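Local coordinates for uncharacterized LolA superfamily protein NE2245 (Nitrosomonas europaea ATCC 19718, PDB 3BUU) that is of unknown function but, as a LolA superfamily member, may bind or carry lipids or lipoproteins in the cell envelope, at residues S141-Q153 / K160-K172. Residues are numbered along the deposited sequence; the frame is centred on the assembly and turned at random.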
loop_
_atom_site.group_PDB
_atom_site.type_symbol
_atom_site.label_atom_id
_atom_site.label_comp_id
_atom_site.label_asym_id
_atom_site.label_seq_id
_atom_site.Cartn_x
_atom_site.Cartn_y
_atom_site.Cartn_z
ATOM N N SER A 141 11.976 -8.453 5.598
ATOM C CA SER A 141 10.831 -8.916 4.805
ATOM C C SER A 141 9.676 -7.955 4.735
ATOM O O SER A 141 8.728 -8.264 4.019
ATOM C CB SER A 141 10.291 -10.261 5.251
ATOM O OG SER A 141 9.760 -10.193 6.562
ATOM N N VAL A 142 9.740 -6.820 5.434
ATOM C CA VAL A 142 8.693 -5.834 5.279
ATOM C C VAL A 142 8.952 -5.074 3.987
ATOM O O VAL A 142 9.949 -5.306 3.259
ATOM C CB VAL A 142 8.457 -4.904 6.529
ATOM C CG1 VAL A 142 8.142 -5.724 7.762
ATOM C CG2 VAL A 142 9.641 -3.964 6.732
ATOM N N THR A 143 8.027 -4.211 3.603
ATOM C CA THR A 143 8.096 -3.628 2.283
ATOM C C THR A 143 9.310 -2.715 2.097
ATOM O O THR A 143 9.923 -2.716 1.024
ATOM C CB THR A 143 6.775 -2.944 1.918
ATOM O OG1 THR A 143 5.686 -3.827 2.201
ATOM C CG2 THR A 143 6.694 -2.539 0.446
ATOM N N TYR A 144 9.617 -1.911 3.131
ATOM C CA TYR A 144 10.730 -0.957 3.097
ATOM C C TYR A 144 11.554 -1.023 4.322
ATOM O O TYR A 144 11.026 -1.338 5.400
ATOM C CB TYR A 144 10.218 0.511 2.973
ATOM C CG TYR A 144 9.274 0.671 1.846
ATOM C CD1 TYR A 144 9.739 0.808 0.542
ATOM C CD2 TYR A 144 7.892 0.645 2.071
ATOM C CE1 TYR A 144 8.843 0.914 -0.531
ATOM C CE2 TYR A 144 6.984 0.751 1.007
ATOM C CZ TYR A 144 7.488 0.883 -0.288
ATOM O OH TYR A 144 6.647 0.971 -1.370
ATOM N N GLN A 145 12.823 -0.640 4.200
ATOM C CA GLN A 145 13.628 -0.538 5.395
ATOM C C GLN A 145 13.388 0.747 6.172
ATOM O O GLN A 145 13.564 0.780 7.394
ATOM C CB GLN A 145 15.081 -0.835 5.087
ATOM C CG GLN A 145 15.226 -2.334 4.694
ATOM C CD GLN A 145 14.588 -3.303 5.709
ATOM O OE1 GLN A 145 13.468 -3.838 5.495
ATOM N NE2 GLN A 145 15.270 -3.494 6.829
ATOM N N LYS A 146 13.032 1.814 5.486
ATOM C CA LYS A 146 12.806 3.091 6.116
ATOM C C LYS A 146 11.782 3.870 5.323
ATOM O O LYS A 146 11.866 3.944 4.098
ATOM C CB LYS A 146 14.145 3.892 6.204
ATOM C CG LYS A 146 14.013 5.341 6.557
ATOM C CD LYS A 146 15.406 6.022 6.478
ATOM C CE LYS A 146 15.295 7.510 6.486
ATOM N NZ LYS A 146 16.665 8.095 6.579
ATOM N N VAL A 147 10.834 4.480 6.043
ATOM C CA VAL A 147 9.850 5.388 5.448
ATOM C C VAL A 147 9.833 6.649 6.318
ATOM O O VAL A 147 9.833 6.525 7.550
ATOM C CB VAL A 147 8.442 4.737 5.423
ATOM C CG1 VAL A 147 7.414 5.673 4.763
ATOM C CG2 VAL A 147 8.491 3.428 4.643
ATOM N N LEU A 148 9.750 7.839 5.731
ATOM C CA LEU A 148 9.421 9.046 6.481
ATOM C C LEU A 148 7.999 9.398 6.104
ATOM O O LEU A 148 7.681 9.523 4.930
ATOM C CB LEU A 148 10.371 10.207 6.125
ATOM C CG LEU A 148 11.848 9.989 6.430
ATOM C CD1 LEU A 148 12.595 11.290 6.160
ATOM C CD2 LEU A 148 12.087 9.449 7.814
ATOM N N LEU A 149 7.143 9.541 7.109
ATOM C CA LEU A 149 5.724 9.791 6.912
ATOM C C LEU A 149 5.342 11.121 7.558
ATOM O O LEU A 149 5.571 11.314 8.754
ATOM C CB LEU A 149 4.898 8.646 7.534
ATOM C CG LEU A 149 3.373 8.801 7.397
ATOM C CD1 LEU A 149 2.906 8.698 5.963
ATOM C CD2 LEU A 149 2.678 7.797 8.284
ATOM N N TRP A 150 4.771 12.024 6.765
ATOM C CA TRP A 150 4.239 13.283 7.254
ATOM C C TRP A 150 2.780 13.082 7.644
ATOM O O TRP A 150 1.974 12.639 6.809
ATOM C CB TRP A 150 4.320 14.349 6.162
ATOM C CG TRP A 150 5.640 15.024 5.971
ATOM C CD1 TRP A 150 5.886 16.335 6.201
ATOM C CD2 TRP A 150 6.866 14.465 5.463
ATOM N NE1 TRP A 150 7.200 16.626 5.918
ATOM C CE2 TRP A 150 7.824 15.489 5.490
ATOM C CE3 TRP A 150 7.248 13.194 5.018
ATOM C CZ2 TRP A 150 9.130 15.321 5.072
ATOM C CZ3 TRP A 150 8.587 12.992 4.596
ATOM C CH2 TRP A 150 9.502 14.079 4.632
ATOM N N VAL A 151 2.439 13.440 8.873
ATOM C CA VAL A 151 1.105 13.294 9.415
ATOM C C VAL A 151 0.669 14.676 9.894
ATOM O O VAL A 151 1.358 15.319 10.699
ATOM C CB VAL A 151 1.084 12.261 10.559
ATOM C CG1 VAL A 151 -0.331 12.178 11.135
ATOM C CG2 VAL A 151 1.516 10.898 10.074
ATOM N N ASN A 152 -0.470 15.141 9.390
ATOM C CA ASN A 152 -0.968 16.464 9.798
ATOM C C ASN A 152 -1.243 16.493 11.291
ATOM O O ASN A 152 -1.938 15.626 11.824
ATOM C CB ASN A 152 -2.256 16.712 9.022
ATOM C CG ASN A 152 -2.659 18.153 9.003
ATOM O OD1 ASN A 152 -2.662 18.795 10.015
ATOM N ND2 ASN A 152 -3.049 18.643 7.866
ATOM N N GLN A 153 -0.715 17.496 11.989
ATOM C CA GLN A 153 -0.906 17.564 13.437
ATOM C C GLN A 153 -2.343 17.875 13.791
ATOM O O GLN A 153 -2.786 17.574 14.890
ATOM C CB GLN A 153 -0.031 18.628 14.052
ATOM C CG GLN A 153 1.465 18.316 13.946
ATOM C CD GLN A 153 2.317 19.297 14.707
ATOM O OE1 GLN A 153 1.808 20.191 15.382
ATOM N NE2 GLN A 153 3.612 19.191 14.545
ATOM N N LYS A 160 2.140 12.908 3.117
ATOM C CA LYS A 160 3.068 12.453 2.109
ATOM C C LYS A 160 4.056 11.533 2.782
ATOM O O LYS A 160 4.162 11.481 4.021
ATOM C CB LYS A 160 3.777 13.656 1.436
ATOM C CG LYS A 160 4.818 14.347 2.285
ATOM C CD LYS A 160 5.447 15.537 1.570
ATOM C CE LYS A 160 6.588 16.135 2.422
ATOM N NZ LYS A 160 7.274 17.222 1.685
ATOM N N ALA A 161 4.784 10.794 1.962
ATOM C CA ALA A 161 5.799 9.890 2.444
ATOM C C ALA A 161 7.003 9.900 1.539
ATOM O O ALA A 161 6.928 10.196 0.346
ATOM C CB ALA A 161 5.230 8.495 2.630
ATOM N N GLU A 162 8.125 9.506 2.144
ATOM C CA GLU A 162 9.383 9.259 1.404
ATOM C C GLU A 162 9.830 7.846 1.723
ATOM O O GLU A 162 9.864 7.457 2.903
ATOM C CB GLU A 162 10.453 10.278 1.827
ATOM C CG GLU A 162 10.190 11.711 1.392
ATOM C CD GLU A 162 11.250 12.669 1.851
ATOM O OE1 GLU A 162 12.082 12.290 2.676
ATOM O OE2 GLU A 162 11.203 13.831 1.421
ATOM N N PHE A 163 10.188 7.082 0.683
ATOM C CA PHE A 163 10.516 5.663 0.847
ATOM C C PHE A 163 11.993 5.496 0.522
ATOM O O PHE A 163 12.445 5.985 -0.521
ATOM C CB PHE A 163 9.666 4.819 -0.126
ATOM C CG PHE A 163 8.216 4.954 0.132
ATOM C CD1 PHE A 163 7.584 4.036 0.983
ATOM C CD2 PHE A 163 7.478 6.010 -0.417
ATOM C CE1 PHE A 163 6.232 4.165 1.271
ATOM C CE2 PHE A 163 6.120 6.143 -0.140
ATOM C CZ PHE A 163 5.497 5.218 0.694
ATOM N N TYR A 164 12.708 4.796 1.406
ATOM C CA TYR A 164 14.165 4.672 1.304
ATOM C C TYR A 164 14.572 3.236 1.106
ATOM O O TYR A 164 13.864 2.284 1.534
ATOM C CB TYR A 164 14.792 5.219 2.589
ATOM C CG TYR A 164 14.667 6.712 2.642
ATOM C CD1 TYR A 164 15.704 7.551 2.190
ATOM C CD2 TYR A 164 13.508 7.314 3.136
ATOM C CE1 TYR A 164 15.592 8.936 2.212
ATOM C CE2 TYR A 164 13.365 8.717 3.138
ATOM C CZ TYR A 164 14.423 9.518 2.681
ATOM O OH TYR A 164 14.389 10.892 2.627
ATOM N N SER A 165 15.730 3.089 0.458
ATOM C CA SER A 165 16.292 1.770 0.180
ATOM C C SER A 165 16.905 1.154 1.390
ATOM O O SER A 165 17.044 1.805 2.426
ATOM C CB SER A 165 17.353 1.927 -0.861
ATOM O OG SER A 165 18.560 2.434 -0.297
ATOM N N VAL A 166 17.341 -0.097 1.229
ATOM C CA VAL A 166 17.978 -0.830 2.321
ATOM C C VAL A 166 19.282 -0.164 2.781
ATOM O O VAL A 166 19.780 -0.477 3.869
ATOM C CB VAL A 166 18.270 -2.319 1.945
ATOM C CG1 VAL A 166 16.985 -3.062 1.558
ATOM C CG2 VAL A 166 19.286 -2.402 0.802
ATOM N N SER A 167 19.832 0.715 1.933
ATOM C CA SER A 167 21.033 1.494 2.232
ATOM C C SER A 167 20.781 2.992 2.453
ATOM O O SER A 167 21.724 3.794 2.462
ATOM C CB SER A 167 22.058 1.332 1.096
ATOM O OG SER A 167 21.578 1.995 -0.056
ATOM N N GLY A 168 19.519 3.390 2.582
ATOM C CA GLY A 168 19.223 4.786 2.886
ATOM C C GLY A 168 19.112 5.779 1.726
ATOM O O GLY A 168 19.120 6.979 1.942
ATOM N N ARG A 169 19.021 5.294 0.485
ATOM C CA ARG A 169 18.801 6.152 -0.701
ATOM C C ARG A 169 17.313 6.395 -0.862
ATOM O O ARG A 169 16.540 5.454 -0.762
ATOM C CB ARG A 169 19.310 5.480 -2.004
ATOM C CG ARG A 169 20.787 5.729 -2.380
ATOM C CD ARG A 169 21.711 5.255 -1.290
ATOM N NE ARG A 169 23.123 5.284 -1.675
ATOM C CZ ARG A 169 24.103 4.721 -0.972
ATOM N NH1 ARG A 169 23.853 4.065 0.153
ATOM N NH2 ARG A 169 25.336 4.807 -1.391
ATOM N N LEU A 170 16.915 7.619 -1.179
ATOM C CA LEU A 170 15.524 7.901 -1.502
ATOM C C LEU A 170 15.149 7.187 -2.781
ATOM O O LEU A 170 15.819 7.364 -3.805
ATOM C CB LEU A 170 15.321 9.402 -1.641
ATOM C CG LEU A 170 13.899 9.889 -1.943
ATOM C CD1 LEU A 170 12.933 9.633 -0.806
ATOM C CD2 LEU A 170 13.876 11.358 -2.255
ATOM N N LEU A 171 14.058 6.434 -2.743
ATOM C CA LEU A 171 13.595 5.701 -3.910
ATOM C C LEU A 171 12.366 6.304 -4.566
ATOM O O LEU A 171 12.284 6.328 -5.792
ATOM C CB LEU A 171 13.294 4.284 -3.539
ATOM C CG LEU A 171 14.520 3.481 -3.099
ATOM C CD1 LEU A 171 14.095 2.041 -2.752
ATOM C CD2 LEU A 171 15.625 3.493 -4.162
ATOM N N LYS A 172 11.423 6.776 -3.755
ATOM C CA LYS A 172 10.191 7.295 -4.315
ATOM C C LYS A 172 9.490 8.073 -3.222
ATOM O O LYS A 172 9.858 8.000 -2.057
ATOM C CB LYS A 172 9.295 6.179 -4.889
ATOM C CG LYS A 172 8.769 5.219 -3.872
ATOM C CD LYS A 172 7.985 4.053 -4.462
ATOM C CE LYS A 172 7.279 3.222 -3.388
ATOM N NZ LYS A 172 6.706 1.995 -3.983
HETATM O O HOH W 1 13.932 -0.448 1.708
#
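In the beta hairpin of strands 146-152 and 158-164, segments 146-152 and 160-164 run antiparallel, their N-to-C directions 172° apart, consistent with the unclosed beta barrel of the LolA family. L148 and E162 form a hydrogen-bonded pair: L148 N gives to E162 O at 2.9 Å, and E162 N returns to L148 O at 2.8 Å. On the face carrying W150, K146 and Y164, two lysines lie over aromatic rings. K160 CE sits over the W150 indole, 3.4 Å from W150 CE2, in a CH-pi contact; K160 NZ adds a cation-pi contact over the five-membered ring. The K160 chain, extended beyond CG, reaches the indole because chi1 sets CG between N and the carbonyl carbon. K146 NZ makes a cation-pi contact with the Y164 ring, 4.5 Å from its centroid and 6° off the normal, while L170 CD1 meets the opposite face. Y164 OH donates to E162 OE1 at 2.7 Å, from above the carboxylate plane. On the face carrying V147, A161 and F163, F163 CD1 presses over the centre of the Y144 ring, 3.3 Å from Y144 CE2, with the rings inclined at 49°. K172 NZ donates to Y144 OH (2.8 Å); D105 forms a salt bridge with K172 NZ and a hydrogen bond with Y144 OH, and K172 NZ also bonds Q100 O. One water bridges Q145 N and Y164 O. Strand 128-137 flanks 146-152, and strand 170-182 flanks 158-164, entering through a classic beta bulge that sets L171 and K172 opposite the single residue F163.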